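Local structure of DR2417 (Deinococcus radiodurans, 4XWW) at residues A[204-210]-A[397-403]. The protein degrades RNA as a metal-dependent 5'-3' exonuclease, possibly also cutting internally, and probably takes part in rRNA maturation and mRNA decay. Residues are numbered along the deposited sequence; the frame is centred on the assembly and turned at random.
Sequences LLLISDS and KFFLPWH. With ZN (zinc ion), chain F.
Trp402 lays its indole beside the chain of Ser208 and Asp209: the six-membered ring brings CE3 to 3.8 Å from Asp209 CA, with Asp209 N at the ring edge, in its plane. Behind it, Ile207 pushes its CG2 branch against the root of the indole, 3.5 Å from Trp402 CB, and the two side chains cross at a slant. Farther back on the same face, Leu205 CD1 reaches across over the backbone of the opposing strand, lying 4.1 Å from Leu400 CG. On the other face, Leu206 and Phe399 run side by side; CG of Phe399 is anti to the backbone N (chi1 178°), which carries the ring forward along the strand, where Leu206 CD2 meets CE1 at 3.9 Å. Ser208 CB touches that ring at its edge, in plane, while Pro401 CD sits over the centre of one face; helices 384-394 and 406-417 pack on this side. The backbones form a parallel ladder, with Leu400 N giving Leu206 O an almost straight bond of 2.8 Å and a weak link from Ser208 N to Leu400 O. Strands 205-209 and 398-402 are neighbours in one of the two sheets of the metallo-beta-lactamase alpha-beta/beta-alpha sandwich, although the beta-CASP domain is inserted between them in sequence. At the C-terminal ends the ladder opens into the active site. Trp402 O takes two bonds from Ser210, from N and from OG (2.9 Å), and His412 holds that hydroxyl as well. Asp209, the predicted proton donor, lies alongside His403, carboxylate and imidazole planes 63° apart; its OD2 is bonded to His381 and Phe176 N, its OD1 to Thr211. His403 NE2 reaches the zinc at 2.2 Å, where Asp88, His89 and a water complete the coordination.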
# COMPACT_ATOMS: atom_id res chain seq x y z
N LEU A 204 -31.87 20.01 -12.60
CA LEU A 204 -32.20 18.75 -13.28
C LEU A 204 -31.22 17.62 -12.91
O LEU A 204 -31.63 16.48 -12.63
CB LEU A 204 -32.20 18.95 -14.80
CG LEU A 204 -32.52 17.71 -15.64
CD1 LEU A 204 -33.93 17.22 -15.34
CD2 LEU A 204 -32.39 18.04 -17.10
N LEU A 205 -29.94 17.94 -12.94
CA LEU A 205 -28.91 16.95 -12.66
C LEU A 205 -27.88 17.52 -11.70
O LEU A 205 -27.35 18.61 -11.91
CB LEU A 205 -28.21 16.50 -13.94
CG LEU A 205 -26.98 15.62 -13.76
CD1 LEU A 205 -27.39 14.28 -13.17
CD2 LEU A 205 -26.30 15.44 -15.10
N LEU A 206 -27.61 16.77 -10.63
CA LEU A 206 -26.50 17.09 -9.74
C LEU A 206 -25.31 16.14 -9.99
O LEU A 206 -25.49 14.91 -10.08
CB LEU A 206 -26.93 17.00 -8.28
CG LEU A 206 -25.79 17.08 -7.26
CD1 LEU A 206 -25.20 18.51 -7.21
CD2 LEU A 206 -26.28 16.66 -5.87
N ILE A 207 -24.13 16.72 -10.14
CA ILE A 207 -22.88 15.95 -10.18
C ILE A 207 -22.06 16.34 -8.95
O ILE A 207 -21.70 17.52 -8.78
CB ILE A 207 -22.10 16.24 -11.50
CG1 ILE A 207 -22.98 15.98 -12.74
CG2 ILE A 207 -20.81 15.39 -11.57
CD1 ILE A 207 -22.28 16.37 -14.03
N SER A 208 -21.72 15.36 -8.10
CA SER A 208 -21.12 15.72 -6.82
C SER A 208 -19.95 14.81 -6.44
O SER A 208 -19.89 13.63 -6.79
CB SER A 208 -22.19 15.71 -5.72
OG SER A 208 -21.69 16.19 -4.48
N ASP A 209 -19.04 15.42 -5.70
CA ASP A 209 -17.76 14.84 -5.30
C ASP A 209 -17.95 13.71 -4.29
O ASP A 209 -18.39 13.95 -3.17
CB ASP A 209 -16.91 15.99 -4.72
CG ASP A 209 -15.54 15.55 -4.22
OD1 ASP A 209 -15.15 14.36 -4.36
OD2 ASP A 209 -14.84 16.45 -3.71
N SER A 210 -17.59 12.48 -4.66
CA SER A 210 -17.86 11.33 -3.79
C SER A 210 -16.66 10.88 -2.97
O SER A 210 -16.75 9.86 -2.28
CB SER A 210 -18.34 10.13 -4.62
OG SER A 210 -19.39 10.50 -5.50
N LYS A 397 -33.39 16.34 -9.58
CA LYS A 397 -34.20 15.28 -10.13
C LYS A 397 -33.33 14.06 -10.39
O LYS A 397 -33.73 12.94 -10.08
CB LYS A 397 -34.90 15.72 -11.42
CG LYS A 397 -35.85 14.67 -11.99
CD LYS A 397 -36.79 15.29 -13.05
CE LYS A 397 -37.86 14.29 -13.51
NZ LYS A 397 -38.68 14.77 -14.66
N PHE A 398 -32.14 14.28 -10.93
CA PHE A 398 -31.25 13.17 -11.28
C PHE A 398 -29.88 13.36 -10.65
O PHE A 398 -29.49 14.49 -10.36
CB PHE A 398 -31.16 13.06 -12.80
CG PHE A 398 -32.49 12.76 -13.45
CD1 PHE A 398 -33.22 11.65 -13.07
CD2 PHE A 398 -33.02 13.59 -14.44
CE1 PHE A 398 -34.44 11.36 -13.67
CE2 PHE A 398 -34.25 13.32 -15.04
CZ PHE A 398 -34.96 12.19 -14.65
N PHE A 399 -29.15 12.28 -10.41
CA PHE A 399 -27.92 12.39 -9.64
C PHE A 399 -26.82 11.49 -10.21
O PHE A 399 -27.04 10.29 -10.44
CB PHE A 399 -28.24 12.07 -8.17
CG PHE A 399 -27.05 12.08 -7.25
CD1 PHE A 399 -26.06 13.05 -7.36
CD2 PHE A 399 -26.96 11.15 -6.23
CE1 PHE A 399 -24.97 13.05 -6.47
CE2 PHE A 399 -25.89 11.14 -5.35
CZ PHE A 399 -24.89 12.09 -5.47
N LEU A 400 -25.64 12.09 -10.43
CA LEU A 400 -24.44 11.39 -10.87
C LEU A 400 -23.32 11.55 -9.86
O LEU A 400 -22.56 12.51 -9.92
CB LEU A 400 -23.94 11.91 -12.22
CG LEU A 400 -24.53 11.43 -13.54
CD1 LEU A 400 -23.79 12.12 -14.69
CD2 LEU A 400 -24.40 9.93 -13.66
N PRO A 401 -23.20 10.60 -8.93
CA PRO A 401 -22.06 10.66 -8.01
C PRO A 401 -20.76 10.46 -8.79
O PRO A 401 -20.66 9.55 -9.62
CB PRO A 401 -22.34 9.52 -7.02
CG PRO A 401 -23.34 8.63 -7.74
CD PRO A 401 -24.17 9.55 -8.56
N TRP A 402 -19.77 11.29 -8.49
CA TRP A 402 -18.62 11.49 -9.36
C TRP A 402 -17.34 11.58 -8.51
O TRP A 402 -17.43 11.61 -7.28
CB TRP A 402 -18.88 12.76 -10.22
CG TRP A 402 -17.68 13.44 -10.76
CD1 TRP A 402 -17.02 13.15 -11.93
CD2 TRP A 402 -16.99 14.55 -10.18
NE1 TRP A 402 -15.95 13.99 -12.09
CE2 TRP A 402 -15.91 14.86 -11.03
CE3 TRP A 402 -17.19 15.32 -9.02
CZ2 TRP A 402 -15.02 15.91 -10.76
CZ3 TRP A 402 -16.29 16.35 -8.74
CH2 TRP A 402 -15.22 16.63 -9.61
N HIS A 403 -16.16 11.58 -9.13
CA HIS A 403 -14.88 11.74 -8.41
C HIS A 403 -14.76 10.70 -7.28
O HIS A 403 -14.57 11.03 -6.10
CB HIS A 403 -14.75 13.18 -7.85
CG HIS A 403 -13.33 13.61 -7.56
ND1 HIS A 403 -12.65 13.17 -6.44
CD2 HIS A 403 -12.50 14.47 -8.19
CE1 HIS A 403 -11.46 13.73 -6.41
NE2 HIS A 403 -11.33 14.52 -7.46
ZN ZN F . -9.87 16.07 -7.85
O HOH W 1 -9.62 17.25 -6.23